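PDB 5HMQ: 3-dehydroshikimate dehydratase from Pseudomonas putida, which converts 3-dehydroshikimate to protocatechuate and water with the help of a divalent metal, a step in the breakdown of quinate and shikimate. Local coordinates for residues S179-I184 against L230-R235; A197-M202 against Q217-M222; Y265-T270 against G284-P289. All blocks are in the same frame, centred on the assembly; numbering follows the deposited sequence.

All three contacts involve the xylose isomerase-like TIM barrel of a two-domain dehydratase, and contact 3 joins its last helix to the linker that leads into the dioxygenase-like half. Contacts 1 and 2 lie at the two ends of helix 222-231, their centres 23 Å apart, with contact 2 nested inside the loop that contact 1 closes. Contact 3 touches both: Leu-230 CD1 lies 3.8 Å from Leu-286 CD1, and Met-222 CB 3.5 Å from Leu-266 CD1. The side chains of Ile-181 in contact 1 and Met-220 in contact 2 stand about 13 and 12 Å from the magnesium ion of the catalytic site, bound by Glu-136, Asp-167, Gln-193 and Glu-241.

Contact 1: S179-I184 against L230-R235; sequences SAIRDI and LATGYR
Thr-232 packs against the 3-10 turn of residues 179-183 in a small van der Waals contact of the TIM barrel, methyl against backbone carbonyls, with no hydrogen bond across it. The 3-10 turn comes before barrel strand 189-194, whereas Thr-232 follows the last turns of helix 222-231 on the way to strand 238-240, so two successive beta-alpha units meet here. The methyl group does most of the touching: Thr-232 CG2 lies 3.2 Å from Ile-181 O and 3.6 Å from Arg-182 CA, while Thr-232 CB comes within 3.3 Å of Ile-184 O. With chi1 at 74°, CG2 lies beside the backbone N and faces the turn, and OG1 falls between N and the carbonyl carbon. There OG1 is held twice, donating to Ile-229 O and accepting from Tyr-234 N in an ST turn. Gly-233, with positive phi, takes the chain out of helical geometry within that turn. Beyond the methyl, Arg-182 lies alongside Ala-231, whose CB sits near the guanidinium plane at its edge. Ile-181 and Ile-184 turn their ends away from Thr-232, onto Tyr-147 and Trp-151 of helix 147-157; Ile-181 also touches Pro-228 and Ile-229. The turn after the helix is tied by Arg-235, paired through NH2 with Glu-282: its NH1 bonds Tyr-234 O at 2.7 Å and Leu-230 O at 3.1 Å, the latter on a lone pair in the carbonyl plane.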
loop_
_atom_site.group_PDB
_atom_site.type_symbol
_atom_site.label_atom_id
_atom_site.label_comp_id
_atom_site.label_asym_id
_atom_site.label_seq_id
_atom_site.Cartn_x
_atom_site.Cartn_y
_atom_site.Cartn_z
ATOM N N SER C 179 -5.185 -34.936 -9.134
ATOM C CA SER C 179 -6.246 -35.910 -9.378
ATOM C C SER C 179 -6.170 -37.089 -8.415
ATOM O O SER C 179 -7.203 -37.590 -7.959
ATOM C CB SER C 179 -6.178 -36.399 -10.824
ATOM O OG SER C 179 -7.321 -37.165 -11.152
ATOM N N ALA C 180 -4.959 -37.541 -8.085
ATOM C CA ALA C 180 -4.800 -38.690 -7.200
ATOM C C ALA C 180 -5.245 -38.417 -5.768
ATOM O O ALA C 180 -5.234 -39.348 -4.954
ATOM C CB ALA C 180 -3.346 -39.162 -7.202
ATOM N N ILE C 181 -5.624 -37.180 -5.434
ATOM C CA ILE C 181 -6.133 -36.907 -4.092
ATOM C C ILE C 181 -7.406 -37.695 -3.811
ATOM O O ILE C 181 -7.645 -38.111 -2.670
ATOM C CB ILE C 181 -6.353 -35.390 -3.904
ATOM C CG1 ILE C 181 -5.016 -34.648 -3.912
ATOM C CG2 ILE C 181 -7.082 -35.098 -2.604
ATOM C CD1 ILE C 181 -5.152 -33.143 -3.996
ATOM N N ARG C 182 -8.230 -37.942 -4.836
ATOM C CA ARG C 182 -9.482 -38.663 -4.614
ATOM C C ARG C 182 -9.269 -40.070 -4.069
ATOM O O ARG C 182 -10.195 -40.633 -3.475
ATOM C CB ARG C 182 -10.348 -38.697 -5.878
ATOM C CG ARG C 182 -9.684 -39.159 -7.153
ATOM C CD ARG C 182 -10.691 -39.098 -8.296
ATOM N NE ARG C 182 -11.254 -37.762 -8.487
ATOM C CZ ARG C 182 -10.780 -36.841 -9.320
ATOM N NH1 ARG C 182 -9.711 -37.094 -10.062
ATOM N NH2 ARG C 182 -11.382 -35.662 -9.409
ATOM N N ASP C 183 -8.085 -40.653 -4.244
ATOM C CA ASP C 183 -7.839 -41.986 -3.707
ATOM C C ASP C 183 -7.435 -41.962 -2.238
ATOM O O ASP C 183 -7.247 -43.032 -1.647
ATOM C CB ASP C 183 -6.753 -42.701 -4.516
ATOM C CG ASP C 183 -7.117 -42.848 -5.978
ATOM O OD1 ASP C 183 -8.326 -42.913 -6.289
ATOM O OD2 ASP C 183 -6.189 -42.912 -6.816
ATOM N N ILE C 184 -7.285 -40.783 -1.641
ATOM C CA ILE C 184 -6.982 -40.659 -0.218
ATOM C C ILE C 184 -8.292 -40.688 0.561
ATOM O O ILE C 184 -9.221 -39.938 0.228
ATOM C CB ILE C 184 -6.192 -39.373 0.074
ATOM C CG1 ILE C 184 -4.907 -39.335 -0.755
ATOM C CG2 ILE C 184 -5.871 -39.267 1.557
ATOM C CD1 ILE C 184 -4.091 -38.077 -0.549
ATOM N N LEU C 230 -12.775 -32.659 -2.297
ATOM C CA LEU C 230 -14.156 -32.891 -1.887
ATOM C C LEU C 230 -14.686 -34.237 -2.365
ATOM O O LEU C 230 -15.613 -34.776 -1.751
ATOM C CB LEU C 230 -15.058 -31.763 -2.391
ATOM C CG LEU C 230 -14.732 -30.357 -1.879
ATOM C CD1 LEU C 230 -15.604 -29.313 -2.558
ATOM C CD2 LEU C 230 -14.888 -30.289 -0.372
ATOM N N ALA C 231 -14.118 -34.793 -3.438
ATOM C CA ALA C 231 -14.538 -36.111 -3.898
ATOM C C ALA C 231 -14.228 -37.201 -2.881
ATOM O O ALA C 231 -14.880 -38.250 -2.898
ATOM C CB ALA C 231 -13.872 -36.441 -5.235
ATOM N N THR C 232 -13.251 -36.979 -1.997
ATOM C CA THR C 232 -12.911 -37.961 -0.975
ATOM C C THR C 232 -13.932 -38.021 0.152
ATOM O O THR C 232 -13.876 -38.950 0.965
ATOM C CB THR C 232 -11.540 -37.649 -0.370
ATOM O OG1 THR C 232 -11.650 -36.518 0.504
ATOM C CG2 THR C 232 -10.538 -37.327 -1.456
ATOM N N GLY C 233 -14.852 -37.061 0.223
ATOM C CA GLY C 233 -15.750 -36.931 1.348
ATOM C C GLY C 233 -15.291 -35.945 2.401
ATOM O O GLY C 233 -16.058 -35.652 3.328
ATOM N N TYR C 234 -14.061 -35.438 2.290
ATOM C CA TYR C 234 -13.535 -34.465 3.241
ATOM C C TYR C 234 -14.455 -33.256 3.358
ATOM O O TYR C 234 -14.811 -32.627 2.358
ATOM C CB TYR C 234 -12.128 -34.033 2.813
ATOM C CG TYR C 234 -11.515 -32.938 3.663
ATOM C CD1 TYR C 234 -10.878 -33.235 4.861
ATOM C CD2 TYR C 234 -11.533 -31.615 3.246
ATOM C CE1 TYR C 234 -10.308 -32.236 5.636
ATOM C CE2 TYR C 234 -10.965 -30.611 4.013
ATOM C CZ TYR C 234 -10.352 -30.928 5.206
ATOM O OH TYR C 234 -9.783 -29.934 5.971
ATOM N N ARG C 235 -14.843 -32.941 4.596
ATOM C CA ARG C 235 -15.639 -31.755 4.887
ATOM C C ARG C 235 -15.021 -30.936 6.013
ATOM O O ARG C 235 -15.724 -30.167 6.675
ATOM C CB ARG C 235 -17.083 -32.134 5.229
ATOM C CG ARG C 235 -17.800 -32.901 4.124
ATOM C CD ARG C 235 -18.003 -32.030 2.893
ATOM N NE ARG C 235 -18.714 -32.727 1.825
ATOM C CZ ARG C 235 -18.123 -33.428 0.861
ATOM N NH1 ARG C 235 -16.802 -33.529 0.822
ATOM N NH2 ARG C 235 -18.855 -34.026 -0.069
#

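Contact 2: A197-M202 against Q217-M222; sequences APILAM and QGEMDM
Glu-219 holds Ala-197 and Ile-199 through two hydrogen bonds, one from its backbone and one to its carboxylate, in the long loop region that follows barrel strand 189-194 of the TIM barrel. Glu-219 N points almost straight at Ala-197 O, 3.0 Å away at an N-H...O angle of 173°, although the donor stands well above the carbonyl plane. Two residues on, Ile-199 N reaches Glu-219 OE2 at 2.8 Å; it meets the anti side of the carboxylate, slightly out of its plane, in a more bent bond. An unusual chi1 of 33° followed by an extended chain lays the Glu-219 side chain along Pro-198, with OE2 3.4 Å from Pro-198 CA. Asp-196 backs the pairing from next door, its OD1 accepting from Met-220 N. Together these bonds bring the two ends of the excursion through helix 204-211 side by side, just ahead of helix 222-231, which Asp-221 N-caps through Gly-224 N. The other subunit reaches this edge as well, with its Ile-509 against Pro-198. On the buried side, the selenomethionine Met-220 packs on Phe-169, Leu-172 and Trp-207, and its SE lies 4.1 Å from Ala-197 CB. Ile-199 bridges both partners: its CG1 lies 3.6 Å from Glu-219 CG, and its CD1 rests 3.8 Å from Met-220 CG.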
loop_
_atom_site.group_PDB
_atom_site.type_symbol
_atom_site.label_atom_id
_atom_site.label_comp_id
_atom_site.label_asym_id
_atom_site.label_seq_id
_atom_site.Cartn_x
_atom_site.Cartn_y
_atom_site.Cartn_z
ATOM N N ALA C 197 -1.442 -17.819 -6.805
ATOM C CA ALA C 197 -0.203 -17.143 -7.177
ATOM C C ALA C 197 -0.108 -16.967 -8.688
ATOM O O ALA C 197 -0.691 -17.756 -9.446
ATOM C CB ALA C 197 1.011 -17.925 -6.672
ATOM N N PRO C 198 0.616 -15.957 -9.164
ATOM C CA PRO C 198 0.951 -15.909 -10.589
ATOM C C PRO C 198 1.938 -17.007 -10.947
ATOM O O PRO C 198 2.763 -17.422 -10.128
ATOM C CB PRO C 198 1.575 -14.520 -10.759
ATOM C CG PRO C 198 2.152 -14.219 -9.417
ATOM C CD PRO C 198 1.185 -14.815 -8.428
ATOM N N ILE C 199 1.842 -17.485 -12.183
ATOM C CA ILE C 199 2.770 -18.501 -12.671
ATOM C C ILE C 199 4.077 -17.810 -13.040
ATOM O O ILE C 199 4.119 -16.984 -13.959
ATOM C CB ILE C 199 2.190 -19.266 -13.867
ATOM C CG1 ILE C 199 0.848 -19.899 -13.499
ATOM C CG2 ILE C 199 3.158 -20.348 -14.306
ATOM C CD1 ILE C 199 0.893 -20.792 -12.275
ATOM N N LEU C 200 5.146 -18.144 -12.316
ATOM C CA LEU C 200 6.441 -17.508 -12.491
ATOM C C LEU C 200 7.534 -18.560 -12.596
ATOM O O LEU C 200 7.517 -19.557 -11.866
ATOM C CB LEU C 200 6.728 -16.558 -11.318
ATOM C CG LEU C 200 5.719 -15.429 -11.121
ATOM C CD1 LEU C 200 5.878 -14.809 -9.737
ATOM C CD2 LEU C 200 5.925 -14.365 -12.205
ATOM N N ALA C 201 8.493 -18.324 -13.494
ATOM C CA ALA C 201 9.659 -19.196 -13.628
ATOM C C ALA C 201 10.682 -18.772 -12.575
ATOM O O ALA C 201 11.706 -18.145 -12.852
ATOM C CB ALA C 201 10.229 -19.132 -15.036
HETATM N N MSE C 202 10.369 -19.124 -11.336
HETATM C CA MSE C 202 11.067 -18.583 -10.183
HETATM C C MSE C 202 11.402 -19.684 -9.191
HETATM O O MSE C 202 10.722 -20.710 -9.152
HETATM C CB MSE C 202 10.198 -17.511 -9.523
HETATM C CG MSE C 202 10.855 -16.721 -8.415
HETATM SE SE MSE C 202 9.585 -15.425 -7.729
HETATM C CE MSE C 202 10.734 -14.486 -6.480
ATOM N N GLN C 217 -7.076 -14.338 -7.441
ATOM C CA GLN C 217 -6.176 -13.222 -7.688
ATOM C C GLN C 217 -4.919 -13.631 -8.443
ATOM O O GLN C 217 -4.184 -12.754 -8.911
ATOM C CB GLN C 217 -5.792 -12.557 -6.360
ATOM C CG GLN C 217 -6.983 -11.991 -5.598
ATOM C CD GLN C 217 -6.605 -11.439 -4.237
ATOM O OE1 GLN C 217 -5.636 -11.882 -3.621
ATOM N NE2 GLN C 217 -7.374 -10.470 -3.756
ATOM N N GLY C 218 -4.650 -14.928 -8.566
ATOM C CA GLY C 218 -3.513 -15.391 -9.337
ATOM C C GLY C 218 -3.983 -16.138 -10.566
ATOM O O GLY C 218 -5.073 -15.863 -11.074
ATOM N N GLU C 219 -3.185 -17.085 -11.059
ATOM C CA GLU C 219 -3.549 -17.820 -12.265
ATOM C C GLU C 219 -3.470 -19.330 -12.063
ATOM O O GLU C 219 -3.403 -20.077 -13.043
ATOM C CB GLU C 219 -2.689 -17.383 -13.454
ATOM C CG GLU C 219 -1.276 -16.996 -13.093
ATOM C CD GLU C 219 -0.632 -16.101 -14.135
ATOM O OE1 GLU C 219 -1.320 -15.715 -15.103
ATOM O OE2 GLU C 219 0.565 -15.781 -13.984
HETATM N N MSE C 220 -3.481 -19.792 -10.818
HETATM C CA MSE C 220 -3.532 -21.223 -10.538
HETATM C C MSE C 220 -4.976 -21.716 -10.539
HETATM O O MSE C 220 -5.905 -20.944 -10.304
HETATM C CB MSE C 220 -2.863 -21.538 -9.201
HETATM C CG MSE C 220 -1.352 -21.405 -9.224
HETATM SE SE MSE C 220 -0.542 -21.631 -7.465
HETATM C CE MSE C 220 1.321 -21.800 -8.017
ATOM N N ASP C 221 -5.155 -23.008 -10.805
ATOM C CA ASP C 221 -6.483 -23.608 -10.923
ATOM C C ASP C 221 -6.912 -24.088 -9.541
ATOM O O ASP C 221 -6.724 -25.249 -9.170
ATOM C CB ASP C 221 -6.466 -24.740 -11.943
ATOM C CG ASP C 221 -7.842 -25.329 -12.190
ATOM O OD1 ASP C 221 -8.845 -24.686 -11.822
ATOM O OD2 ASP C 221 -7.918 -26.439 -12.757
HETATM N N MSE C 222 -7.501 -23.176 -8.774
HETATM C CA MSE C 222 -7.939 -23.452 -7.408
HETATM C C MSE C 222 -9.048 -24.496 -7.360
HETATM O O MSE C 222 -9.001 -25.439 -6.569
HETATM C CB MSE C 222 -8.425 -22.163 -6.752
HETATM C CG MSE C 222 -7.376 -21.070 -6.732
HETATM SE SE MSE C 222 -6.223 -21.178 -5.186
HETATM C CE MSE C 222 -4.641 -21.962 -5.909
#

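Contact 3: Y265-T270 against G284-P289; sequences YLEEQT and GVLFSP
Glu-267 and Glu-268 lie on one turn of helix 252-276, against which Leu-286 and Phe-287 pass as an irregular strand-like loop. The backbones come close, with 5.0 Å from Glu-267 CA to Leu-286 CA, and Glu-268 CA makes a CA-H...O contact with Phe-287 O at 3.5 Å. A single direct hydrogen bond crosses the gap: Phe-287 N gives to Glu-267 OE1 at 2.8 Å and 164°, using the anti lone pair of that oxygen. Glu-267 reaches it as an extended chain whose CG sits beside its own backbone N (chi1 -74°). The other oxygen, OE2, forms a salt bridge with Arg-5 and accepts weakly from a water that also donates to Val-285 O at 3.0 Å, so the buried carboxylate meets two successive peptides of the loop, one directly and one through a weakly held water. Helix 252-276 is the closing helix of the TIM barrel, and residues 284-289 belong to the connection to strand 295-304 in the first VOC module, so the interdomain linker turns back over the barrel here. Leu-286 lies across the Glu-267 side chain, its CD2 3.9 Å from Glu-267 CG. The Phe-287 ring leads away from residues 265-270 but packs on Leu-264 of the same helix; its plane is 69° from the Glu-267 carboxylate, and it meets Phe-384 edge-to-face. Glu-268 forms a salt bridge with Arg-380 of helix 374-383 through OE2, the same oxygen that lies 3.2 Å from Pro-289 CG.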
loop_
_atom_site.group_PDB
_atom_site.type_symbol
_atom_site.label_atom_id
_atom_site.label_comp_id
_atom_site.label_asym_id
_atom_site.label_seq_id
_atom_site.Cartn_x
_atom_site.Cartn_y
_atom_site.Cartn_z
ATOM N N TYR C 265 -16.050 -17.326 -3.489
ATOM C CA TYR C 265 -15.890 -17.469 -4.933
ATOM C C TYR C 265 -15.277 -18.818 -5.285
ATOM O O TYR C 265 -15.684 -19.456 -6.264
ATOM C CB TYR C 265 -15.034 -16.320 -5.468
ATOM C CG TYR C 265 -14.818 -16.321 -6.965
ATOM C CD1 TYR C 265 -15.872 -16.103 -7.843
ATOM C CD2 TYR C 265 -13.551 -16.519 -7.500
ATOM C CE1 TYR C 265 -15.671 -16.094 -9.214
ATOM C CE2 TYR C 265 -13.341 -16.513 -8.867
ATOM C CZ TYR C 265 -14.403 -16.300 -9.719
ATOM O OH TYR C 265 -14.194 -16.293 -11.080
ATOM N N LEU C 266 -14.301 -19.271 -4.493
ATOM C CA LEU C 266 -13.701 -20.582 -4.721
ATOM C C LEU C 266 -14.729 -21.697 -4.595
ATOM O O LEU C 266 -14.728 -22.645 -5.389
ATOM C CB LEU C 266 -12.555 -20.809 -3.737
ATOM C CG LEU C 266 -12.016 -22.239 -3.661
ATOM C CD1 LEU C 266 -11.447 -22.687 -4.998
ATOM C CD2 LEU C 266 -10.975 -22.367 -2.562
ATOM N N GLU C 267 -15.610 -21.608 -3.596
ATOM C CA GLU C 267 -16.608 -22.653 -3.397
ATOM C C GLU C 267 -17.556 -22.754 -4.586
ATOM O O GLU C 267 -17.870 -23.860 -5.042
ATOM C CB GLU C 267 -17.391 -22.391 -2.111
ATOM C CG GLU C 267 -16.611 -22.678 -0.841
ATOM C CD GLU C 267 -17.434 -22.452 0.408
ATOM O OE1 GLU C 267 -18.671 -22.311 0.289
ATOM O OE2 GLU C 267 -16.846 -22.421 1.509
ATOM N N GLU C 268 -18.020 -21.612 -5.103
ATOM C CA GLU C 268 -18.927 -21.633 -6.243
ATOM C C GLU C 268 -18.237 -22.207 -7.476
ATOM O O GLU C 268 -18.787 -23.072 -8.169
ATOM C CB GLU C 268 -19.448 -20.224 -6.523
ATOM C CG GLU C 268 -20.112 -20.107 -7.883
ATOM C CD GLU C 268 -20.434 -18.662 -8.237
ATOM O OE1 GLU C 268 -19.491 -17.863 -8.366
ATOM O OE2 GLU C 268 -21.619 -18.329 -8.360
ATOM N N GLN C 269 -17.021 -21.735 -7.761
ATOM C CA GLN C 269 -16.282 -22.249 -8.907
ATOM C C GLN C 269 -15.940 -23.714 -8.730
ATOM O O GLN C 269 -15.910 -24.468 -9.711
ATOM C CB GLN C 269 -15.002 -21.438 -9.133
ATOM C CG GLN C 269 -15.246 -19.990 -9.476
ATOM C CD GLN C 269 -16.125 -19.839 -10.698
ATOM O OE1 GLN C 269 -17.229 -19.301 -10.623
ATOM N NE2 GLN C 269 -15.641 -20.322 -11.834
ATOM N N THR C 270 -15.688 -24.144 -7.497
ATOM C CA THR C 270 -15.447 -25.563 -7.293
ATOM C C THR C 270 -16.732 -26.352 -7.505
ATOM O O THR C 270 -16.724 -27.359 -8.222
ATOM C CB THR C 270 -14.872 -25.806 -5.897
ATOM O OG1 THR C 270 -13.643 -25.082 -5.750
ATOM C CG2 THR C 270 -14.602 -27.281 -5.678
ATOM N N GLY C 284 -25.904 -27.487 -0.029
ATOM C CA GLY C 284 -25.699 -26.863 1.260
ATOM C C GLY C 284 -24.268 -26.817 1.749
ATOM O O GLY C 284 -24.024 -26.282 2.838
ATOM N N VAL C 285 -23.314 -27.355 0.990
ATOM C CA VAL C 285 -21.912 -27.316 1.394
ATOM C C VAL C 285 -21.228 -26.103 0.779
ATOM O O VAL C 285 -20.664 -25.266 1.491
ATOM C CB VAL C 285 -21.174 -28.609 1.001
ATOM C CG1 VAL C 285 -19.694 -28.491 1.333
ATOM C CG2 VAL C 285 -21.785 -29.808 1.704
ATOM N N LEU C 286 -21.276 -25.998 -0.546
ATOM C CA LEU C 286 -20.545 -24.969 -1.274
ATOM C C LEU C 286 -21.448 -23.774 -1.557
ATOM O O LEU C 286 -22.591 -23.942 -1.995
ATOM C CB LEU C 286 -19.985 -25.540 -2.578
ATOM C CG LEU C 286 -19.029 -26.720 -2.378
ATOM C CD1 LEU C 286 -18.575 -27.290 -3.711
ATOM C CD2 LEU C 286 -17.833 -26.318 -1.528
ATOM N N PHE C 287 -20.928 -22.575 -1.286
ATOM C CA PHE C 287 -21.623 -21.326 -1.583
ATOM C C PHE C 287 -22.208 -21.353 -2.990
ATOM O O PHE C 287 -21.516 -21.678 -3.959
ATOM C CB PHE C 287 -20.645 -20.155 -1.430
ATOM C CG PHE C 287 -21.303 -18.802 -1.345
ATOM C CD1 PHE C 287 -22.192 -18.508 -0.323
ATOM C CD2 PHE C 287 -21.006 -17.813 -2.271
ATOM C CE1 PHE C 287 -22.785 -17.259 -0.236
ATOM C CE2 PHE C 287 -21.597 -16.563 -2.190
ATOM C CZ PHE C 287 -22.489 -16.286 -1.171
ATOM N N SER C 288 -23.497 -21.037 -3.095
ATOM C CA SER C 288 -24.230 -21.089 -4.360
ATOM C C SER C 288 -25.011 -19.793 -4.525
ATOM O O SER C 288 -26.233 -19.758 -4.327
ATOM C CB SER C 288 -25.145 -22.315 -4.425
ATOM O OG SER C 288 -26.011 -22.374 -3.307
ATOM N N PRO C 289 -24.337 -18.705 -4.881
ATOM C CA PRO C 289 -25.022 -17.421 -5.041
ATOM C C PRO C 289 -25.740 -17.360 -6.377
ATOM O O PRO C 289 -25.562 -18.250 -7.223
ATOM C CB PRO C 289 -23.869 -16.409 -4.973
ATOM C CG PRO C 289 -22.725 -17.146 -5.575
ATOM C CD PRO C 289 -22.898 -18.599 -5.182
HETATM O O HOH W 1 -17.987 -24.659 2.618
#